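Local coordinates for protein (atp-binding domain of protein MJ0577) (Methanocaldococcus jannaschii, PDB 1MJH) that binds ATP together with a manganese ion as a homodimer of the universal stress protein family, at residues B[19-29]-B[88-97]; B[120-129]-B[150-159]. One frame throughout, in Å; residues are numbered along the deposited sequence.

Contact 1: residues B[19-29]-B[88-97]; sequences EIALKHVKAFK and IKKELEDVGF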
# COMPACT_ATOMS: atom_id res chain seq x y z
N GLU B 19 -6.25 0.48 -13.81
CA GLU B 19 -6.08 1.80 -14.46
C GLU B 19 -6.10 2.95 -13.48
O GLU B 19 -5.37 3.92 -13.67
CB GLU B 19 -7.18 1.99 -15.52
CG GLU B 19 -6.77 1.20 -16.78
CD GLU B 19 -5.77 2.04 -17.60
OE1 GLU B 19 -5.95 3.26 -17.87
OE2 GLU B 19 -4.76 1.40 -18.00
N ILE B 20 -6.85 2.85 -12.34
CA ILE B 20 -6.73 3.84 -11.31
C ILE B 20 -5.31 3.83 -10.74
O ILE B 20 -4.73 4.89 -10.47
CB ILE B 20 -7.73 3.66 -10.14
CG1 ILE B 20 -9.15 3.53 -10.74
CG2 ILE B 20 -7.69 4.88 -9.21
CD1 ILE B 20 -10.21 3.26 -9.68
N ALA B 21 -4.81 2.65 -10.47
CA ALA B 21 -3.43 2.53 -9.93
C ALA B 21 -2.42 3.13 -10.86
O ALA B 21 -1.38 3.60 -10.39
CB ALA B 21 -3.12 1.03 -9.71
N LEU B 22 -2.59 3.12 -12.20
CA LEU B 22 -1.66 3.80 -13.09
C LEU B 22 -1.54 5.26 -12.76
O LEU B 22 -0.46 5.88 -12.91
CB LEU B 22 -2.12 3.56 -14.55
CG LEU B 22 -1.27 4.23 -15.62
CD1 LEU B 22 0.16 3.79 -15.57
CD2 LEU B 22 -1.90 3.80 -16.98
N LYS B 23 -2.65 5.94 -12.37
CA LYS B 23 -2.60 7.32 -11.99
C LYS B 23 -1.58 7.56 -10.86
O LYS B 23 -0.92 8.60 -10.85
CB LYS B 23 -3.96 7.87 -11.53
CG LYS B 23 -5.06 7.63 -12.59
CD LYS B 23 -6.38 8.18 -12.05
CE LYS B 23 -7.42 8.45 -13.11
NZ LYS B 23 -7.04 9.36 -14.23
N HIS B 24 -1.55 6.62 -9.92
CA HIS B 24 -0.63 6.73 -8.77
C HIS B 24 0.79 6.44 -9.21
O HIS B 24 1.70 7.16 -8.77
CB HIS B 24 -1.04 5.76 -7.63
CG HIS B 24 -2.36 6.21 -7.07
ND1 HIS B 24 -2.40 6.89 -5.85
CD2 HIS B 24 -3.63 6.07 -7.52
CE1 HIS B 24 -3.68 7.18 -5.61
NE2 HIS B 24 -4.48 6.72 -6.60
N VAL B 25 1.01 5.51 -10.13
CA VAL B 25 2.38 5.35 -10.66
C VAL B 25 2.89 6.66 -11.25
O VAL B 25 4.04 7.07 -11.05
CB VAL B 25 2.41 4.25 -11.74
CG1 VAL B 25 3.83 4.09 -12.35
CG2 VAL B 25 1.98 2.91 -11.10
N LYS B 26 2.04 7.31 -12.04
CA LYS B 26 2.40 8.61 -12.63
C LYS B 26 2.69 9.64 -11.58
O LYS B 26 3.63 10.46 -11.71
CB LYS B 26 1.30 9.07 -13.63
CG LYS B 26 1.24 8.09 -14.83
CD LYS B 26 0.04 8.37 -15.74
CE LYS B 26 0.00 9.78 -16.31
NZ LYS B 26 -1.24 10.01 -17.13
N ALA B 27 1.95 9.65 -10.45
CA ALA B 27 2.21 10.60 -9.39
C ALA B 27 3.52 10.45 -8.68
O ALA B 27 4.00 11.39 -8.01
CB ALA B 27 1.01 10.62 -8.42
N PHE B 28 4.13 9.25 -8.76
CA PHE B 28 5.44 9.04 -8.14
C PHE B 28 6.56 9.70 -8.95
O PHE B 28 7.68 9.64 -8.49
CB PHE B 28 5.69 7.55 -7.96
CG PHE B 28 5.23 7.00 -6.64
CD1 PHE B 28 3.90 7.02 -6.28
CD2 PHE B 28 6.14 6.49 -5.71
CE1 PHE B 28 3.47 6.53 -5.07
CE2 PHE B 28 5.70 6.01 -4.50
CZ PHE B 28 4.37 6.03 -4.16
N LYS B 29 6.30 10.18 -10.17
CA LYS B 29 7.38 10.83 -10.94
C LYS B 29 7.87 12.12 -10.29
O LYS B 29 7.01 12.92 -9.92
CB LYS B 29 6.85 11.23 -12.34
CG LYS B 29 7.96 11.55 -13.33
CD LYS B 29 8.90 10.36 -13.46
CE LYS B 29 10.16 10.60 -14.27
NZ LYS B 29 11.13 11.48 -13.57
N ILE B 88 0.26 1.57 -22.42
CA ILE B 88 0.71 2.00 -21.08
C ILE B 88 2.19 2.41 -21.04
O ILE B 88 2.62 3.37 -20.42
CB ILE B 88 0.53 0.82 -20.08
CG1 ILE B 88 -0.97 0.45 -20.03
CG2 ILE B 88 1.05 1.27 -18.72
CD1 ILE B 88 -1.17 -0.92 -19.36
N LYS B 89 3.00 1.59 -21.71
CA LYS B 89 4.44 1.89 -21.81
C LYS B 89 4.66 3.26 -22.42
O LYS B 89 5.44 4.04 -21.89
CB LYS B 89 5.12 0.78 -22.63
CG LYS B 89 6.57 1.11 -23.00
CD LYS B 89 7.32 -0.14 -23.40
CE LYS B 89 8.81 0.14 -23.49
NZ LYS B 89 9.58 -1.01 -24.01
N LYS B 90 3.94 3.62 -23.50
CA LYS B 90 4.05 4.96 -24.05
C LYS B 90 3.56 6.05 -23.11
O LYS B 90 4.19 7.10 -23.06
CB LYS B 90 3.27 5.14 -25.37
CG LYS B 90 3.92 4.38 -26.53
CD LYS B 90 5.12 5.13 -27.08
CE LYS B 90 5.74 4.43 -28.29
NZ LYS B 90 7.07 5.05 -28.64
N GLU B 91 2.47 5.79 -22.38
CA GLU B 91 1.97 6.83 -21.45
C GLU B 91 3.05 7.10 -20.41
O GLU B 91 3.34 8.20 -19.98
CB GLU B 91 0.66 6.35 -20.79
CG GLU B 91 -0.04 7.46 -19.98
CD GLU B 91 -1.34 7.02 -19.32
OE1 GLU B 91 -1.92 6.01 -19.78
OE2 GLU B 91 -1.81 7.72 -18.38
N LEU B 92 3.66 6.00 -19.89
CA LEU B 92 4.67 6.18 -18.83
C LEU B 92 5.98 6.82 -19.33
O LEU B 92 6.59 7.61 -18.64
CB LEU B 92 5.00 4.79 -18.23
CG LEU B 92 3.83 4.19 -17.43
CD1 LEU B 92 4.19 2.75 -17.05
CD2 LEU B 92 3.57 5.05 -16.19
N GLU B 93 6.38 6.48 -20.55
CA GLU B 93 7.57 7.06 -21.15
C GLU B 93 7.39 8.55 -21.37
O GLU B 93 8.33 9.32 -21.15
CB GLU B 93 7.92 6.35 -22.48
CG GLU B 93 8.52 4.98 -22.19
CD GLU B 93 8.84 4.17 -23.44
OE1 GLU B 93 8.26 4.51 -24.50
OE2 GLU B 93 9.62 3.20 -23.39
N ASP B 94 6.17 8.94 -21.73
CA ASP B 94 5.84 10.34 -21.93
C ASP B 94 5.97 11.19 -20.68
O ASP B 94 6.40 12.35 -20.74
CB ASP B 94 4.43 10.48 -22.55
CG ASP B 94 4.07 11.97 -22.59
OD1 ASP B 94 4.69 12.68 -23.43
OD2 ASP B 94 3.24 12.43 -21.79
N VAL B 95 5.81 10.58 -19.49
CA VAL B 95 6.04 11.34 -18.27
C VAL B 95 7.49 11.28 -17.80
O VAL B 95 7.83 12.02 -16.87
CB VAL B 95 5.02 11.01 -17.18
CG1 VAL B 95 3.64 11.32 -17.74
CG2 VAL B 95 5.08 9.57 -16.73
N GLY B 96 8.33 10.52 -18.48
CA GLY B 96 9.76 10.59 -18.17
C GLY B 96 10.29 9.28 -17.63
O GLY B 96 11.49 9.18 -17.39
N PHE B 97 9.45 8.27 -17.42
CA PHE B 97 10.00 7.02 -16.88
C PHE B 97 10.75 6.22 -17.94
O PHE B 97 10.36 6.14 -19.10
CB PHE B 97 8.91 6.07 -16.35
CG PHE B 97 8.20 6.45 -15.09
CD1 PHE B 97 8.81 6.34 -13.88
CD2 PHE B 97 6.87 6.87 -15.16
CE1 PHE B 97 8.16 6.64 -12.67
CE2 PHE B 97 6.22 7.20 -13.98
CZ PHE B 97 6.85 7.08 -12.77
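The K29 and F97 side chains run antiparallel, the lysine laying its aliphatic chain over one face of the phenyl ring. Its CD sits 3.9 Å from the centroid of the F97 ring and 11° off the ring normal, which meets the criteria for a CH-pi contact. With CG trans to the amide nitrogen (chi1 -164°) and bends at chi2 and chi4, the K29 chain passes over the ring and on to G96, where CE of K29 stands 3.6 Å from the carbonyl C of G96. The ammonium itself is engaged by K32 O and E34. At the edge of the same ring, near its plane, the backbone O of V25 approaches F97 CZ at 3.3 Å, so one face and part of the edge are met from segment 19-29.

One turn back, K26 and E91 meet at about a right angle. The K26 chain, kinked at chi3, brings NZ to 2.7 Å from E91 OE2, a salt bridge that uses the anti lone pair of that oxygen. E91 reaches across fully extended, and its other oxygen, OE1, rests against L22 CD2. Beneath this salt bridge, L22 and L92 touch through their methyls, CD1 of L22 to CD2 of L92 at 3.7 Å. V25 CG1 meets that same L92 methyl at 4.0 Å, the two side chains crossing nearly perpendicularly, while I88 CG2 closes on L22 CD1.

The axes of 19-27 and 88-95 approach to 10.7 Å at a crossing angle of -25°. G96, with positive phi, ends the second helix in a Schellman motif, and beyond that turn the F97 ring reaches V25 and K29. Two nearly parallel helices, with L22, V25, I88 and L92 also packed on sheet strands, are the arrangement expected of one layer of an alpha/beta sandwich.

Contact 2: residues B[120-129]-B[150-159]; sequences GVDIIIMGSH and SNKPVLVVKR. With ATP (adenosine-5'-triphosphate), chain F.
S128 N donates to V157 O at 2.7 Å, the last rung of a parallel ladder in which I124 and M126 each use both N and O, I124 to P153 and L155, M126 to L155 and V157. The bond from M126 N to L155 O is nearly straight, with 170° at the hydrogen, whereas the S128 donor is tilted from the carbonyl plane. At the other end K152 NZ reaches V121 O at 3.1 Å, in the carbonyl plane.

Beyond the ladder, S128 OG accepts a weak bond from R159 N and pairs with H129 ND1 at 2.7 Å, meeting that ring at its edge. The R159 guanidinium stacks on the H129 ring, planes 12° apart and centres separated by 3.9 Å, and R159 CD covers the same imidazole. N133, L134 and K135 hold the guanidinium from outside, while I137 O bonds H129 NE2. Replacing R159 by an alanine is likely to uncover this imidazole face and leave the N133 side-chain oxygen and the L134 and K135 carbonyls without their donor.

G127 N bonds ATP O2' at 3.3 Å, and ATP O3' donates to H129 O at 2.8 Å. M126 CG lies between its own backbone N and carbonyl carbon (chi1 68°), and the chain bends at chi3 to set CE 3.5 Å from ATP O4', its SD resting on V154 CG1.

I125 and L155 run alongside each other on one sheet face, where F28 covers both and V25 also meets I125. I124, M126, V154 and V156 occupy the other, with helix 141-149 against I124, M126 and V156. Strand 123-127 also pairs with 7-11, and 154-157 continues the sheet antiparallel into the second subunit.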
# COMPACT_ATOMS: atom_id res chain seq x y z
N GLY B 120 14.65 -5.86 -7.89
CA GLY B 120 15.04 -4.96 -6.82
C GLY B 120 14.20 -3.69 -6.74
O GLY B 120 14.70 -2.57 -6.54
N VAL B 121 12.87 -3.85 -6.83
CA VAL B 121 12.05 -2.63 -6.80
C VAL B 121 11.96 -2.02 -5.41
O VAL B 121 12.12 -2.76 -4.45
CB VAL B 121 10.66 -2.89 -7.41
CG1 VAL B 121 10.78 -3.60 -8.75
CG2 VAL B 121 9.75 -3.68 -6.50
N ASP B 122 11.61 -0.77 -5.30
CA ASP B 122 11.38 -0.01 -4.07
C ASP B 122 9.90 -0.04 -3.61
O ASP B 122 9.66 0.26 -2.43
CB ASP B 122 11.81 1.43 -4.32
CG ASP B 122 13.31 1.52 -4.66
OD1 ASP B 122 14.10 1.16 -3.75
OD2 ASP B 122 13.72 1.92 -5.77
N ILE B 123 9.00 -0.43 -4.50
CA ILE B 123 7.57 -0.38 -4.11
C ILE B 123 6.80 -1.10 -5.19
O ILE B 123 7.25 -1.13 -6.35
CB ILE B 123 7.13 1.08 -3.97
CG1 ILE B 123 5.64 1.12 -3.55
CG2 ILE B 123 7.32 1.90 -5.26
CD1 ILE B 123 5.23 2.55 -3.15
N ILE B 124 5.69 -1.72 -4.83
CA ILE B 124 4.76 -2.30 -5.78
C ILE B 124 3.50 -1.43 -5.73
O ILE B 124 3.02 -1.20 -4.62
CB ILE B 124 4.36 -3.72 -5.34
CG1 ILE B 124 5.68 -4.57 -5.22
CG2 ILE B 124 3.53 -4.30 -6.47
CD1 ILE B 124 5.37 -5.98 -4.79
N ILE B 125 3.02 -0.92 -6.86
CA ILE B 125 1.78 -0.08 -6.85
C ILE B 125 0.71 -0.89 -7.63
O ILE B 125 0.90 -1.21 -8.80
CB ILE B 125 2.08 1.26 -7.52
CG1 ILE B 125 3.06 2.08 -6.67
CG2 ILE B 125 0.74 2.05 -7.62
CD1 ILE B 125 3.40 3.45 -7.27
N MET B 126 -0.41 -1.24 -6.99
CA MET B 126 -1.38 -2.17 -7.64
C MET B 126 -2.79 -1.81 -7.22
O MET B 126 -2.96 -1.12 -6.21
CB MET B 126 -1.00 -3.67 -7.37
CG MET B 126 -1.19 -4.07 -5.87
SD MET B 126 -0.28 -5.68 -5.40
CE MET B 126 -1.11 -6.73 -6.61
N GLY B 127 -3.79 -2.37 -7.95
CA GLY B 127 -5.17 -2.10 -7.51
C GLY B 127 -5.56 -3.02 -6.36
O GLY B 127 -4.95 -4.06 -6.11
N SER B 128 -6.65 -2.62 -5.65
CA SER B 128 -7.23 -3.50 -4.64
C SER B 128 -8.02 -4.65 -5.27
O SER B 128 -8.22 -5.71 -4.65
CB SER B 128 -8.17 -2.72 -3.73
OG SER B 128 -9.25 -2.18 -4.49
N HIS B 129 -8.55 -4.43 -6.48
CA HIS B 129 -9.39 -5.39 -7.20
C HIS B 129 -9.00 -5.36 -8.67
O HIS B 129 -8.10 -4.63 -9.05
CB HIS B 129 -10.91 -5.02 -7.09
CG HIS B 129 -11.44 -5.05 -5.68
ND1 HIS B 129 -11.16 -4.13 -4.69
CD2 HIS B 129 -12.28 -5.97 -5.11
CE1 HIS B 129 -11.79 -4.48 -3.58
NE2 HIS B 129 -12.49 -5.62 -3.80
N SER B 150 5.16 -10.84 -0.29
CA SER B 150 6.29 -9.99 -0.60
C SER B 150 6.79 -9.21 0.59
O SER B 150 5.99 -8.71 1.43
CB SER B 150 5.87 -9.01 -1.72
OG SER B 150 6.97 -8.16 -2.07
N ASN B 151 8.09 -8.91 0.66
CA ASN B 151 8.58 -8.01 1.70
C ASN B 151 8.75 -6.58 1.21
O ASN B 151 9.22 -5.66 1.86
CB ASN B 151 9.92 -8.51 2.24
CG ASN B 151 11.03 -8.57 1.20
OD1 ASN B 151 10.97 -8.02 0.11
ND2 ASN B 151 12.10 -9.27 1.56
N LYS B 152 8.15 -6.29 0.01
CA LYS B 152 8.25 -4.95 -0.53
C LYS B 152 7.08 -4.09 -0.03
O LYS B 152 6.02 -4.70 0.16
CB LYS B 152 8.11 -4.99 -2.07
CG LYS B 152 9.30 -5.74 -2.76
CD LYS B 152 10.65 -5.12 -2.49
CE LYS B 152 11.72 -5.93 -3.29
NZ LYS B 152 13.05 -5.29 -2.98
N PRO B 153 7.24 -2.79 0.01
CA PRO B 153 6.11 -1.89 0.31
C PRO B 153 5.08 -2.03 -0.81
O PRO B 153 5.48 -2.14 -2.00
CB PRO B 153 6.71 -0.49 0.32
CG PRO B 153 8.21 -0.69 0.48
CD PRO B 153 8.45 -2.00 -0.18
N VAL B 154 3.80 -2.12 -0.43
CA VAL B 154 2.74 -2.22 -1.45
C VAL B 154 1.73 -1.07 -1.29
O VAL B 154 1.13 -0.92 -0.22
CB VAL B 154 1.97 -3.53 -1.26
CG1 VAL B 154 0.86 -3.65 -2.35
CG2 VAL B 154 2.86 -4.77 -1.46
N LEU B 155 1.64 -0.28 -2.35
CA LEU B 155 0.58 0.79 -2.39
C LEU B 155 -0.65 0.13 -2.98
O LEU B 155 -0.65 -0.20 -4.16
CB LEU B 155 1.07 2.00 -3.18
CG LEU B 155 -0.03 3.09 -3.40
CD1 LEU B 155 -0.58 3.57 -2.07
CD2 LEU B 155 0.59 4.30 -4.15
N VAL B 156 -1.74 0.01 -2.22
CA VAL B 156 -2.98 -0.57 -2.66
C VAL B 156 -3.96 0.56 -3.02
O VAL B 156 -4.30 1.36 -2.17
CB VAL B 156 -3.64 -1.40 -1.54
CG1 VAL B 156 -4.93 -2.01 -2.11
CG2 VAL B 156 -2.72 -2.51 -0.99
N VAL B 157 -4.29 0.65 -4.31
CA VAL B 157 -5.17 1.71 -4.79
C VAL B 157 -6.59 1.13 -4.88
O VAL B 157 -6.76 0.12 -5.57
CB VAL B 157 -4.72 2.16 -6.18
CG1 VAL B 157 -5.63 3.27 -6.74
CG2 VAL B 157 -3.30 2.78 -6.12
N LYS B 158 -7.55 1.77 -4.23
CA LYS B 158 -8.87 1.09 -4.15
C LYS B 158 -9.70 1.27 -5.41
O LYS B 158 -9.57 2.21 -6.20
CB LYS B 158 -9.72 1.67 -2.99
CG LYS B 158 -8.98 1.60 -1.63
CD LYS B 158 -8.67 0.21 -1.19
CE LYS B 158 -9.76 -0.87 -1.22
NZ LYS B 158 -10.86 -0.54 -0.21
N ARG B 159 -10.63 0.33 -5.57
CA ARG B 159 -11.55 0.37 -6.72
C ARG B 159 -12.50 1.56 -6.60
O ARG B 159 -12.58 2.19 -5.58
CB ARG B 159 -12.37 -0.93 -6.71
CG ARG B 159 -13.19 -1.09 -5.41
CD ARG B 159 -14.03 -2.38 -5.46
NE ARG B 159 -14.73 -2.59 -4.18
CZ ARG B 159 -15.40 -3.72 -3.91
NH1 ARG B 159 -15.44 -4.74 -4.78
NH2 ARG B 159 -16.02 -3.90 -2.75
PG ATP F . -9.78 -12.32 -7.90
O1G ATP F . -9.30 -12.77 -6.57
O2G ATP F . -8.75 -12.54 -8.86
O3G ATP F . -11.04 -12.96 -8.31
PB ATP F . -9.95 -9.43 -8.51
O1B ATP F . -11.09 -8.54 -8.26
O2B ATP F . -9.82 -9.72 -9.94
O3B ATP F . -10.10 -10.74 -7.64
PA ATP F . -7.03 -9.01 -8.11
O1A ATP F . -6.53 -9.38 -6.81
O2A ATP F . -6.78 -9.90 -9.20
O3A ATP F . -8.63 -8.73 -7.95
O5' ATP F . -6.59 -7.60 -8.67
C5' ATP F . -5.80 -6.76 -7.80
C4' ATP F . -4.65 -6.16 -8.59
O4' ATP F . -3.69 -7.26 -8.87
C3' ATP F . -4.96 -5.61 -9.97
O3' ATP F . -5.51 -4.29 -9.93
C2' ATP F . -3.56 -5.68 -10.62
O2' ATP F . -2.77 -4.57 -10.16
C1' ATP F . -3.04 -7.03 -10.06
N9 ATP F . -3.23 -8.15 -10.97
C8 ATP F . -4.22 -9.07 -11.00
N7 ATP F . -4.05 -10.01 -11.91
C5 ATP F . -2.95 -9.67 -12.53
C6 ATP F . -2.28 -10.29 -13.57
N6 ATP F . -2.77 -11.39 -14.14
N1 ATP F . -1.16 -9.71 -13.99
C2 ATP F . -0.66 -8.59 -13.39
N3 ATP F . -1.22 -7.93 -12.37
C4 ATP F . -2.38 -8.54 -12.03

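In the fold
Contact 1 comes first along the chain and is complete before contact 2 begins; they lie about 14 Å apart, centre to centre. Both belong to one alpha/beta domain built on a parallel sheet of order 3-2-1-4-5. Contact 1 joins helices 16-27 and 66-95 on one face, whereas contact 2 is within the sheet, between strands 123-127 and 154-157, with helix 141-149 linking them on the opposite face. They touch directly: H24 CD2 and V157 CG1 are 3.5 Å apart, and F28 CZ lies 3.7 Å from I123 CD1. Both reach the second subunit, through H24 and strand 154-157. The helix layer of contact 1 thus backs a sheet whose strand 123-127 ends in the ATP site.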